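Local structure of putative thiosulfate sulfurtransferase YNJE (2WLR) at residues 94-97 / 102-105; 129-134 / 239-244; 189-194 / 220-225; 193-198 / 226-231. The protein catalyses the transfer of sulfur from thiosulfate to cyanide, giving thiocyanate and sulfite, as a periplasmic monomer built from rhodanese domains. All coordinates share one frame; numbering follows the deposited sequence.

Interaction 1 of 4, residues 94-97 / 102-105; sequences RLQK and HISI
Ile103 reaches out from its strand with the CD1 methyl and sets it against the helix at two points. Leu95 CB lies 3.7 Å from Ile103 CD1, and the CG methylene of Gln96 stands 3.7 Å from that same methyl, which therefore nestles between two successive residues of the helix. Ile103 gets there by an extended CG1 arm: CG1 lies beside the backbone N and CD1 continues nearly straight outward (chi2 172°). No hydrogen bond crosses between 94-97 and 102-105; the touching is all between carbon atoms. The inner side is closed in: Leu95 and Ile103 are both buried, Leu95 leaning also on Leu51 and on Ile68 of helix 61-70, and Ile103 on Val79 and Leu81. These pieces belong to a beta-alpha-beta unit, in which strand 79-82 leads into helix 85-97 and the chain returns as strand 103-105, beside strand 79-82 in the parallel sheet of the first rhodanese repeat, with Ala7 and Leu10 bonded along its other side. The other side of the contact faces solvent: Gln96 is partly exposed and offers only its aliphatic stem to Ile103, its chain running obliquely across the isoleucine, while NE2 is hydrogen-bonded to the carbonyl of Ala4.

Interaction 2 of 4, residues 129-134 / 239-244; sequences QWLHDL and QTWSDA
Trp241 pushes the far end of its six-membered ring against the CB atoms of Leu131 and His132 and the backbone N and CA of His132. CZ3 of Trp241 lies 4.0 Å from CB of Leu131, which sits near the indole plane, at the ring's edge, and the leucine CD2 is 4.1 Å from the same CZ3. Next along the ring, Trp241 CH2 is 3.8 Å from His132 CB and 3.9 Å from His132 CA, so the indole meets the root of the histidine while the imidazole leads off elsewhere. With CG trans to the main-chain nitrogen (chi1 -171°), the indole extends across to helix 128-135. Its pyrrole end is fixed by a hydrogen bond from NE1 to the carbonyl of Pro247, and Trp238, Pro128 and Pro167 touch the Trp241 side chain. Replacing Trp241 with an alanine would probably open a gap beside Leu131 and His132 and leave the Pro247 carbonyl without its indole N-H. Further out, Leu131 also touches Val150 of the sheet. Two short helices, from the beginning and end of one rhodanese-like domain, thus pair beside its parallel sheet, within the alpha/beta fold of the rhodanese family.

Interaction 3 of 4, residues 189-194 / 220-225; sequences EQLKAM and AQIMLY
Leu191 and Ile222 touch where two helical segments pass almost at right angles: their axes come within 11.3 Å, with 107° between the N-to-C directions. The segments lie on helices 188-197 and 213-226 of a rhodanese-like alpha/beta domain, where helix 213-226 links strand 205-209 to strand 231-234 of the parallel sheet. Such a wide separation leaves the main chains apart, and buried side chains fill the interval without any hydrogen bond between the segments. Leu191 carries one half of the contact. Its CD2 methyl comes to 3.5 Å from CG2 of Ile222, a close methyl-to-methyl approach, and its CD1 is 3.8 Å from that same CG2. The leucine and isoleucine side chains cross roughly perpendicularly. CD1 of Leu191 also meets the edge of the Tyr225 ring, lying near the ring plane at 3.9 Å from CE2. Tyr225 is steadied at its far end by a hydrogen bond between OH and Asp188, just before the 189-194 segment, so the ring spans from one helix to the start of the other. Ile222 and Tyr225 also touch Met273 of strand 273-274, which belongs to the next sheet in the chain. The other half of the contact is made by two selenomethionines of unlike shape. Met223 runs straight out beyond CG, whereas Met194 is bent at chi2 and chi3 (-84°, -67°). The terminal methyl CE of Met223 consequently touches SE of Met194 at 3.9 Å, with the CE of Met194 4.2 Å from it.

Interaction 4 of 4, residues 193-198 / 226-231; sequences AMLAKH and AGVKDV
Leu195 spans the distance between helix 188-197 and the turn that follows helix 213-226, meeting Ala226 with one methyl and Val228 with the other. Its CB points toward the opposing segment, and CG lies beside the backbone N (chi1 -68°), which carries the fork of the side chain onward. Neither CB nor CG makes a close contact with 226-231; the touching is left to the tips. CD1 stops 4.0 Å from CB of Ala226, the last residue of its helix. CD2 stands 3.8 Å from CG2 of Val228, and the leucine and valine side chains approach at a slant. The two methyls thus straddle the point where the helix gives way to the loop, with Gly227 between their partners. That glycine leaves helical geometry with a positive phi of 131°, and a side chain at these backbone angles would press against the carbonyl oxygen of Ala226. All three touching residues are buried and no hydrogen bond joins the segments. Phe262 packs on both Leu195 and Val228, adding an aromatic group to the apolar cluster. Val228 in turn leans back on Met223 of helix 213-226, on Ile200 in the loop after helix 188-197, and on Val206 of strand 205-209, so this small contact sits where the C-terminal ends of two helices meet the chain about to enter strand 231-234 of the central parallel sheet.

From the N terminus, interaction 1 comes first and closes a loop of only four residues, returning helix 85-97 to strand 103-105 in the first rhodanese repeat. It is finished before interaction 2 opens, and their centres are 31 Å apart. Interaction 2 then closes a span of 104 residues, bringing together the early and late helices of the second rhodanese-like domain. Interactions 3 and 4 are nested inside that span. Both start from helix 188-197, share Ala193 and Met194, and have centres 5 Å apart; a probable hydrogen bond between Met223 O and Val228 N (3.0 Å) connects them. Together they tie helix 188-197 to helix 213-226 and its exit toward strand 231-234.

Interaction 1 of 4, residues 94-97 / 102-105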
loop_
_atom_site.group_PDB
_atom_site.type_symbol
_atom_site.label_atom_id
_atom_site.label_comp_id
_atom_site.label_asym_id
_atom_site.label_seq_id
_atom_site.Cartn_x
_atom_site.Cartn_y
_atom_site.Cartn_z
ATOM N N ARG A 94 7.582 15.809 20.969
ATOM C CA ARG A 94 6.648 14.732 21.251
ATOM C C ARG A 94 7.338 13.528 21.893
ATOM O O ARG A 94 6.791 12.904 22.815
ATOM C CB ARG A 94 5.842 14.300 20.011
ATOM C CG ARG A 94 4.700 15.253 19.626
ATOM C CD ARG A 94 3.544 15.280 20.622
ATOM N NE ARG A 94 2.864 14.011 20.736
ATOM C CZ ARG A 94 1.909 13.555 19.935
ATOM N NH1 ARG A 94 1.499 14.242 18.881
ATOM N NH2 ARG A 94 1.367 12.376 20.200
ATOM N N LEU A 95 8.539 13.190 21.419
ATOM C CA LEU A 95 9.215 12.026 21.990
ATOM C C LEU A 95 9.676 12.297 23.416
ATOM O O LEU A 95 9.683 11.386 24.245
ATOM C CB LEU A 95 10.383 11.580 21.100
ATOM C CG LEU A 95 9.963 10.991 19.763
ATOM C CD1 LEU A 95 11.230 10.703 18.996
ATOM C CD2 LEU A 95 9.135 9.745 19.858
ATOM N N GLN A 96 10.114 13.516 23.692
ATOM C CA GLN A 96 10.467 13.903 25.073
ATOM C C GLN A 96 9.267 13.754 26.003
ATOM O O GLN A 96 9.378 13.155 27.068
ATOM C CB GLN A 96 10.974 15.347 25.128
ATOM C CG GLN A 96 12.354 15.549 24.522
ATOM C CD GLN A 96 12.753 17.014 24.426
ATOM O OE1 GLN A 96 11.909 17.914 24.449
ATOM N NE2 GLN A 96 14.039 17.256 24.284
ATOM N N LYS A 97 8.120 14.251 25.572
ATOM C CA LYS A 97 6.897 14.164 26.379
ATOM C C LYS A 97 6.429 12.713 26.515
ATOM O O LYS A 97 5.761 12.367 27.497
ATOM C CB LYS A 97 5.817 15.067 25.798
ATOM C CG LYS A 97 6.109 16.541 25.993
ATOM C CD LYS A 97 5.264 17.401 25.066
ATOM C CE LYS A 97 5.632 18.881 25.104
ATOM N NZ LYS A 97 4.784 19.684 24.149
ATOM N N HIS A 102 17.045 10.005 25.610
ATOM C CA HIS A 102 18.307 10.199 24.909
ATOM C C HIS A 102 18.032 10.465 23.431
ATOM O O HIS A 102 18.085 9.531 22.639
ATOM C CB HIS A 102 19.167 8.945 25.066
ATOM C CG HIS A 102 20.586 9.132 24.640
ATOM N ND1 HIS A 102 20.960 10.042 23.672
ATOM C CD2 HIS A 102 21.720 8.496 25.018
ATOM C CE1 HIS A 102 22.268 9.981 23.495
ATOM N NE2 HIS A 102 22.753 9.053 24.298
ATOM N N ILE A 103 17.726 11.718 23.103
ATOM C CA ILE A 103 17.300 12.130 21.756
ATOM C C ILE A 103 18.319 13.084 21.182
ATOM O O ILE A 103 18.532 14.176 21.703
ATOM C CB ILE A 103 15.928 12.821 21.782
ATOM C CG1 ILE A 103 14.878 11.919 22.427
ATOM C CG2 ILE A 103 15.455 13.210 20.343
ATOM C CD1 ILE A 103 13.558 12.600 22.646
ATOM N N SER A 104 18.975 12.650 20.105
ATOM C CA SER A 104 20.028 13.411 19.422
ATOM C C SER A 104 19.649 13.661 17.962
ATOM O O SER A 104 18.627 13.155 17.492
ATOM C CB SER A 104 21.312 12.593 19.410
ATOM O OG SER A 104 21.764 12.304 20.719
ATOM N N ILE A 105 20.470 14.436 17.272
ATOM C CA ILE A 105 20.415 14.526 15.812
ATOM C C ILE A 105 21.397 13.511 15.216
ATOM O O ILE A 105 22.460 13.229 15.802
ATOM C CB ILE A 105 20.753 15.942 15.346
ATOM C CG1 ILE A 105 20.386 16.142 13.893
ATOM C CG2 ILE A 105 22.234 16.244 15.532
ATOM C CD1 ILE A 105 20.192 17.582 13.548
#

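Interaction 2 of 4, residues 129-134 / 239-244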
loop_
_atom_site.group_PDB
_atom_site.type_symbol
_atom_site.label_atom_id
_atom_site.label_comp_id
_atom_site.label_asym_id
_atom_site.label_seq_id
_atom_site.Cartn_x
_atom_site.Cartn_y
_atom_site.Cartn_z
ATOM N N GLN A 129 2.792 15.744 -5.020
ATOM C CA GLN A 129 3.663 16.662 -5.740
ATOM C C GLN A 129 4.255 16.042 -6.995
ATOM O O GLN A 129 4.397 16.700 -8.033
ATOM C CB GLN A 129 4.763 17.218 -4.842
ATOM C CG GLN A 129 5.451 18.428 -5.482
ATOM C CD GLN A 129 4.517 19.623 -5.655
ATOM O OE1 GLN A 129 3.782 19.985 -4.724
ATOM N NE2 GLN A 129 4.505 20.205 -6.848
ATOM N N TRP A 130 4.588 14.763 -6.933
ATOM C CA TRP A 130 5.200 14.078 -8.070
ATOM C C TRP A 130 4.225 14.100 -9.227
ATOM O O TRP A 130 4.576 14.421 -10.355
ATOM C CB TRP A 130 5.550 12.628 -7.706
ATOM C CG TRP A 130 6.131 11.810 -8.829
ATOM C CD1 TRP A 130 7.458 11.708 -9.158
ATOM C CD2 TRP A 130 5.425 10.978 -9.765
ATOM N NE1 TRP A 130 7.619 10.870 -10.221
ATOM C CE2 TRP A 130 6.390 10.406 -10.624
ATOM C CE3 TRP A 130 4.073 10.673 -9.980
ATOM C CZ2 TRP A 130 6.038 9.557 -11.667
ATOM C CZ3 TRP A 130 3.742 9.821 -11.004
ATOM C CH2 TRP A 130 4.725 9.271 -11.836
ATOM N N LEU A 131 2.976 13.758 -8.939
ATOM C CA LEU A 131 1.971 13.670 -9.974
ATOM C C LEU A 131 1.670 15.051 -10.520
ATOM O O LEU A 131 1.471 15.212 -11.710
ATOM C CB LEU A 131 0.723 13.034 -9.391
ATOM C CG LEU A 131 -0.416 12.728 -10.338
ATOM C CD1 LEU A 131 0.087 11.931 -11.537
ATOM C CD2 LEU A 131 -1.479 11.970 -9.548
ATOM N N HIS A 132 1.609 16.046 -9.652
ATOM C CA HIS A 132 1.390 17.402 -10.131
ATOM C C HIS A 132 2.540 17.815 -11.062
ATOM O O HIS A 132 2.298 18.316 -12.170
ATOM C CB HIS A 132 1.224 18.350 -8.962
ATOM C CG HIS A 132 1.035 19.764 -9.377
ATOM N ND1 HIS A 132 -0.073 20.199 -10.070
ATOM C CD2 HIS A 132 1.829 20.843 -9.208
ATOM C CE1 HIS A 132 0.044 21.494 -10.304
ATOM N NE2 HIS A 132 1.195 21.907 -9.806
ATOM N N ASP A 133 3.769 17.608 -10.634
ATOM C CA ASP A 133 4.927 17.954 -11.475
ATOM C C ASP A 133 4.878 17.224 -12.814
ATOM O O ASP A 133 5.146 17.841 -13.860
ATOM C CB ASP A 133 6.263 17.653 -10.771
ATOM C CG ASP A 133 6.536 18.558 -9.579
ATOM O OD1 ASP A 133 5.913 19.621 -9.458
ATOM O OD2 ASP A 133 7.381 18.175 -8.740
ATOM N N LEU A 134 4.546 15.936 -12.816
ATOM C CA LEU A 134 4.397 15.177 -14.060
ATOM C C LEU A 134 3.388 15.855 -14.974
ATOM O O LEU A 134 3.661 16.102 -16.141
ATOM C CB LEU A 134 3.945 13.755 -13.771
ATOM C CG LEU A 134 3.714 12.845 -14.978
ATOM C CD1 LEU A 134 5.015 12.501 -15.622
ATOM C CD2 LEU A 134 2.926 11.601 -14.575
ATOM N N GLN A 239 -7.227 11.699 -0.581
ATOM C CA GLN A 239 -7.125 12.610 0.559
ATOM C C GLN A 239 -5.760 13.283 0.601
ATOM O O GLN A 239 -5.643 14.424 1.051
ATOM C CB GLN A 239 -7.423 11.896 1.867
ATOM C CG GLN A 239 -7.721 12.866 3.029
ATOM C CD GLN A 239 -8.829 13.843 2.704
ATOM O OE1 GLN A 239 -9.859 13.470 2.134
ATOM N NE2 GLN A 239 -8.628 15.108 3.067
ATOM N N THR A 240 -4.712 12.593 0.166
ATOM C CA THR A 240 -3.383 13.203 0.150
ATOM C C THR A 240 -3.293 14.372 -0.854
ATOM O O THR A 240 -2.576 15.344 -0.608
ATOM C CB THR A 240 -2.234 12.189 -0.132
ATOM O OG1 THR A 240 -2.284 11.685 -1.477
ATOM C CG2 THR A 240 -2.203 11.044 0.915
ATOM N N TRP A 241 -3.947 14.250 -1.995
ATOM C CA TRP A 241 -4.050 15.351 -2.955
ATOM C C TRP A 241 -4.811 16.528 -2.371
ATOM O O TRP A 241 -4.367 17.674 -2.476
ATOM C CB TRP A 241 -4.729 14.879 -4.241
ATOM C CG TRP A 241 -4.677 15.916 -5.340
ATOM C CD1 TRP A 241 -5.568 16.905 -5.580
ATOM C CD2 TRP A 241 -3.685 16.012 -6.357
ATOM N NE1 TRP A 241 -5.194 17.627 -6.656
ATOM C CE2 TRP A 241 -4.044 17.094 -7.188
ATOM C CE3 TRP A 241 -2.533 15.285 -6.672
ATOM C CZ2 TRP A 241 -3.271 17.488 -8.261
ATOM C CZ3 TRP A 241 -1.790 15.664 -7.727
ATOM C CH2 TRP A 241 -2.159 16.752 -8.540
ATOM N N SER A 242 -5.939 16.227 -1.751
ATOM C CA SER A 242 -6.793 17.241 -1.124
ATOM C C SER A 242 -6.012 17.996 -0.045
ATOM O O SER A 242 -5.971 19.246 -0.031
ATOM C CB SER A 242 -8.037 16.575 -0.533
ATOM O OG SER A 242 -8.940 17.538 0.017
ATOM N N ASP A 243 -5.356 17.241 0.830
ATOM C CA ASP A 243 -4.577 17.828 1.914
ATOM C C ASP A 243 -3.346 18.612 1.433
ATOM O O ASP A 243 -2.885 19.521 2.127
ATOM C CB ASP A 243 -4.189 16.750 2.920
ATOM C CG ASP A 243 -5.399 16.225 3.716
ATOM O OD1 ASP A 243 -6.527 16.691 3.485
ATOM O OD2 ASP A 243 -5.217 15.350 4.578
ATOM N N ALA A 244 -2.823 18.295 0.252
ATOM C CA ALA A 244 -1.699 19.042 -0.328
ATOM C C ALA A 244 -2.100 20.397 -0.893
ATOM O O ALA A 244 -1.229 21.194 -1.221
ATOM C CB ALA A 244 -0.980 18.198 -1.406
#

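Interaction 3 of 4, residues 189-194 / 220-225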
loop_
_atom_site.group_PDB
_atom_site.type_symbol
_atom_site.label_atom_id
_atom_site.label_comp_id
_atom_site.label_asym_id
_atom_site.label_seq_id
_atom_site.Cartn_x
_atom_site.Cartn_y
_atom_site.Cartn_z
ATOM N N GLU A 189 -11.799 -10.942 -22.446
ATOM C CA GLU A 189 -12.369 -10.150 -23.541
ATOM C C GLU A 189 -13.000 -8.847 -23.062
ATOM O O GLU A 189 -12.950 -7.801 -23.735
ATOM C CB GLU A 189 -13.487 -10.903 -24.319
ATOM C CG GLU A 189 -13.500 -12.376 -24.581
ATOM C CD GLU A 189 -13.733 -13.298 -23.372
ATOM O OE1 GLU A 189 -14.864 -13.826 -23.100
ATOM O OE2 GLU A 189 -12.711 -13.588 -22.770
ATOM N N GLN A 190 -13.722 -8.909 -21.943
ATOM C CA GLN A 190 -14.276 -7.703 -21.348
ATOM C C GLN A 190 -13.173 -6.787 -20.810
ATOM O O GLN A 190 -13.279 -5.572 -20.947
ATOM C CB GLN A 190 -15.314 -8.007 -20.255
ATOM C CG GLN A 190 -16.607 -8.583 -20.793
ATOM C CD GLN A 190 -17.460 -7.609 -21.605
ATOM O OE1 GLN A 190 -18.492 -8.004 -22.176
ATOM N NE2 GLN A 190 -17.061 -6.358 -21.651
ATOM N N LEU A 191 -12.109 -7.336 -20.237
ATOM C CA LEU A 191 -10.971 -6.494 -19.850
ATOM C C LEU A 191 -10.357 -5.779 -21.046
ATOM O O LEU A 191 -10.022 -4.606 -20.981
ATOM C CB LEU A 191 -9.885 -7.297 -19.116
ATOM C CG LEU A 191 -10.291 -7.846 -17.740
ATOM C CD1 LEU A 191 -9.113 -8.653 -17.181
ATOM C CD2 LEU A 191 -10.707 -6.774 -16.775
ATOM N N LYS A 192 -10.192 -6.507 -22.139
ATOM C CA LYS A 192 -9.705 -5.922 -23.379
ATOM C C LYS A 192 -10.567 -4.753 -23.802
ATOM O O LYS A 192 -10.057 -3.701 -24.191
ATOM C CB LYS A 192 -9.702 -6.986 -24.460
ATOM C CG LYS A 192 -9.114 -6.630 -25.801
ATOM C CD LYS A 192 -9.292 -7.843 -26.720
ATOM C CE LYS A 192 -8.481 -7.713 -27.971
ATOM N NZ LYS A 192 -9.042 -6.715 -28.862
ATOM N N ALA A 193 -11.884 -4.875 -23.694
ATOM C CA ALA A 193 -12.752 -3.774 -24.082
ATOM C C ALA A 193 -12.575 -2.586 -23.145
ATOM O O ALA A 193 -12.563 -1.433 -23.566
ATOM C CB ALA A 193 -14.226 -4.245 -24.109
HETATM N N MSE A 194 -12.477 -2.870 -21.857
HETATM C CA MSE A 194 -12.341 -1.816 -20.860
HETATM C C MSE A 194 -11.053 -1.019 -21.078
HETATM O O MSE A 194 -11.040 0.206 -21.038
HETATM C CB MSE A 194 -12.380 -2.473 -19.461
HETATM C CG MSE A 194 -12.195 -1.509 -18.252
HETATM SE SE MSE A 194 -10.324 -1.127 -17.846
HETATM C CE MSE A 194 -9.691 -2.875 -17.236
ATOM N N ALA A 220 -5.987 -1.829 -10.271
ATOM C CA ALA A 220 -4.595 -1.957 -10.616
ATOM C C ALA A 220 -4.148 -3.381 -10.759
ATOM O O ALA A 220 -3.420 -3.709 -11.704
ATOM C CB ALA A 220 -3.717 -1.235 -9.555
ATOM N N GLN A 221 -4.475 -4.236 -9.797
ATOM C CA GLN A 221 -4.002 -5.600 -9.829
ATOM C C GLN A 221 -4.572 -6.324 -11.056
ATOM O O GLN A 221 -3.880 -7.123 -11.703
ATOM C CB GLN A 221 -4.347 -6.321 -8.524
ATOM C CG GLN A 221 -3.813 -7.769 -8.391
ATOM C CD GLN A 221 -4.706 -8.823 -9.048
ATOM O OE1 GLN A 221 -5.821 -8.543 -9.401
ATOM N NE2 GLN A 221 -4.171 -10.032 -9.241
ATOM N N ILE A 222 -5.837 -6.032 -11.391
ATOM C CA ILE A 222 -6.465 -6.653 -12.559
ATOM C C ILE A 222 -5.785 -6.173 -13.854
ATOM O O ILE A 222 -5.527 -6.958 -14.759
ATOM C CB ILE A 222 -7.981 -6.409 -12.558
ATOM C CG1 ILE A 222 -8.625 -7.297 -11.490
ATOM C CG2 ILE A 222 -8.601 -6.766 -13.931
ATOM C CD1 ILE A 222 -10.020 -6.884 -11.093
HETATM N N MSE A 223 -5.394 -4.905 -13.892
HETATM C CA MSE A 223 -4.621 -4.411 -15.046
HETATM C C MSE A 223 -3.272 -5.072 -15.177
HETATM O O MSE A 223 -2.817 -5.364 -16.301
HETATM C CB MSE A 223 -4.443 -2.905 -14.978
HETATM C CG MSE A 223 -5.726 -2.165 -15.236
HETATM SE SE MSE A 223 -5.399 -0.257 -15.366
HETATM C CE MSE A 223 -7.279 0.238 -15.810
ATOM N N LEU A 224 -2.599 -5.337 -14.049
ATOM C CA LEU A 224 -1.288 -6.007 -14.084
ATOM C C LEU A 224 -1.464 -7.438 -14.620
ATOM O O LEU A 224 -0.693 -7.900 -15.446
ATOM C CB LEU A 224 -0.626 -6.024 -12.710
ATOM C CG LEU A 224 -0.045 -4.684 -12.292
ATOM C CD1 LEU A 224 0.238 -4.732 -10.785
ATOM C CD2 LEU A 224 1.228 -4.317 -13.039
ATOM N N TYR A 225 -2.490 -8.133 -14.144
ATOM C CA TYR A 225 -2.848 -9.429 -14.675
ATOM C C TYR A 225 -3.026 -9.371 -16.196
ATOM O O TYR A 225 -2.498 -10.228 -16.929
ATOM C CB TYR A 225 -4.144 -9.917 -13.996
ATOM C CG TYR A 225 -4.908 -10.952 -14.751
ATOM C CD1 TYR A 225 -4.606 -12.288 -14.619
ATOM C CD2 TYR A 225 -5.948 -10.583 -15.586
ATOM C CE1 TYR A 225 -5.319 -13.265 -15.336
ATOM C CE2 TYR A 225 -6.646 -11.531 -16.317
ATOM C CZ TYR A 225 -6.336 -12.872 -16.174
ATOM O OH TYR A 225 -7.059 -13.809 -16.918
#

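Interaction 4 of 4, residues 193-198 / 226-231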
loop_
_atom_site.group_PDB
_atom_site.type_symbol
_atom_site.label_atom_id
_atom_site.label_comp_id
_atom_site.label_asym_id
_atom_site.label_seq_id
_atom_site.Cartn_x
_atom_site.Cartn_y
_atom_site.Cartn_z
ATOM N N ALA A 193 -11.884 -4.875 -23.694
ATOM C CA ALA A 193 -12.752 -3.774 -24.082
ATOM C C ALA A 193 -12.575 -2.586 -23.145
ATOM O O ALA A 193 -12.563 -1.433 -23.566
ATOM C CB ALA A 193 -14.226 -4.245 -24.109
HETATM N N MSE A 194 -12.477 -2.870 -21.857
HETATM C CA MSE A 194 -12.341 -1.816 -20.860
HETATM C C MSE A 194 -11.053 -1.019 -21.078
HETATM O O MSE A 194 -11.040 0.206 -21.038
HETATM C CB MSE A 194 -12.380 -2.473 -19.461
HETATM C CG MSE A 194 -12.195 -1.509 -18.252
HETATM SE SE MSE A 194 -10.324 -1.127 -17.846
HETATM C CE MSE A 194 -9.691 -2.875 -17.236
ATOM N N LEU A 195 -9.972 -1.747 -21.346
ATOM C CA LEU A 195 -8.654 -1.143 -21.537
ATOM C C LEU A 195 -8.700 -0.226 -22.769
ATOM O O LEU A 195 -8.237 0.934 -22.722
ATOM C CB LEU A 195 -7.547 -2.188 -21.624
ATOM C CG LEU A 195 -7.258 -2.961 -20.326
ATOM C CD1 LEU A 195 -6.578 -4.268 -20.592
ATOM C CD2 LEU A 195 -6.383 -2.086 -19.385
ATOM N N ALA A 196 -9.273 -0.740 -23.854
ATOM C CA ALA A 196 -9.406 0.060 -25.079
ATOM C C ALA A 196 -10.177 1.339 -24.844
ATOM O O ALA A 196 -9.737 2.436 -25.230
ATOM C CB ALA A 196 -10.078 -0.754 -26.184
ATOM N N LYS A 197 -11.309 1.230 -24.170
ATOM C CA LYS A 197 -12.214 2.355 -23.911
ATOM C C LYS A 197 -11.552 3.459 -23.091
ATOM O O LYS A 197 -11.769 4.632 -23.323
ATOM C CB LYS A 197 -13.449 1.815 -23.180
ATOM C CG LYS A 197 -14.625 2.710 -22.873
ATOM C CD LYS A 197 -15.456 2.136 -21.641
ATOM C CE LYS A 197 -15.667 0.584 -21.618
ATOM N NZ LYS A 197 -15.648 -0.113 -20.227
ATOM N N HIS A 198 -10.716 3.075 -22.135
ATOM C CA HIS A 198 -9.974 4.041 -21.330
ATOM C C HIS A 198 -8.590 4.401 -21.902
ATOM O O HIS A 198 -7.802 5.083 -21.239
ATOM C CB HIS A 198 -9.871 3.541 -19.887
ATOM C CG HIS A 198 -11.195 3.463 -19.214
ATOM N ND1 HIS A 198 -11.800 4.554 -18.629
ATOM C CD2 HIS A 198 -12.073 2.441 -19.113
ATOM C CE1 HIS A 198 -12.977 4.194 -18.150
ATOM N NE2 HIS A 198 -13.174 2.914 -18.441
ATOM N N ALA A 226 -3.785 -8.389 -16.673
ATOM C CA ALA A 226 -4.095 -8.271 -18.091
ATOM C C ALA A 226 -2.843 -8.086 -18.935
ATOM O O ALA A 226 -2.742 -8.611 -20.028
ATOM C CB ALA A 226 -5.047 -7.150 -18.316
ATOM N N GLY A 227 -1.922 -7.298 -18.415
ATOM C CA GLY A 227 -0.650 -7.039 -19.072
ATOM C C GLY A 227 -0.235 -5.597 -19.177
ATOM O O GLY A 227 0.695 -5.312 -19.921
ATOM N N VAL A 228 -0.863 -4.672 -18.458
ATOM C CA VAL A 228 -0.342 -3.295 -18.360
ATOM C C VAL A 228 0.973 -3.372 -17.563
ATOM O O VAL A 228 0.985 -3.846 -16.443
ATOM C CB VAL A 228 -1.335 -2.301 -17.713
ATOM C CG1 VAL A 228 -0.765 -0.868 -17.743
ATOM C CG2 VAL A 228 -2.696 -2.328 -18.403
ATOM N N LYS A 229 2.088 -2.963 -18.164
ATOM C CA LYS A 229 3.392 -3.186 -17.575
ATOM C C LYS A 229 3.636 -2.298 -16.358
ATOM O O LYS A 229 4.163 -2.772 -15.342
ATOM C CB LYS A 229 4.487 -2.977 -18.618
ATOM C CG LYS A 229 4.447 -3.965 -19.773
ATOM C CD LYS A 229 5.586 -3.767 -20.791
ATOM C CE LYS A 229 5.868 -5.059 -21.565
ATOM N NZ LYS A 229 6.441 -6.148 -20.693
ATOM N N ASP A 230 3.276 -1.034 -16.466
ATOM C CA ASP A 230 3.608 -0.013 -15.480
ATOM C C ASP A 230 2.309 0.541 -14.892
ATOM O O ASP A 230 1.657 1.377 -15.489
ATOM C CB ASP A 230 4.489 1.052 -16.140
ATOM C CG ASP A 230 4.942 2.146 -15.177
ATOM O OD1 ASP A 230 4.710 2.006 -13.955
ATOM O OD2 ASP A 230 5.552 3.128 -15.671
ATOM N N VAL A 231 1.937 0.009 -13.725
ATOM C CA VAL A 231 0.757 0.405 -12.986
ATOM C C VAL A 231 1.232 0.869 -11.600
ATOM O O VAL A 231 1.990 0.164 -10.909
ATOM C CB VAL A 231 -0.275 -0.723 -12.830
ATOM C CG1 VAL A 231 -1.478 -0.235 -12.066
ATOM C CG2 VAL A 231 -0.717 -1.274 -14.195
#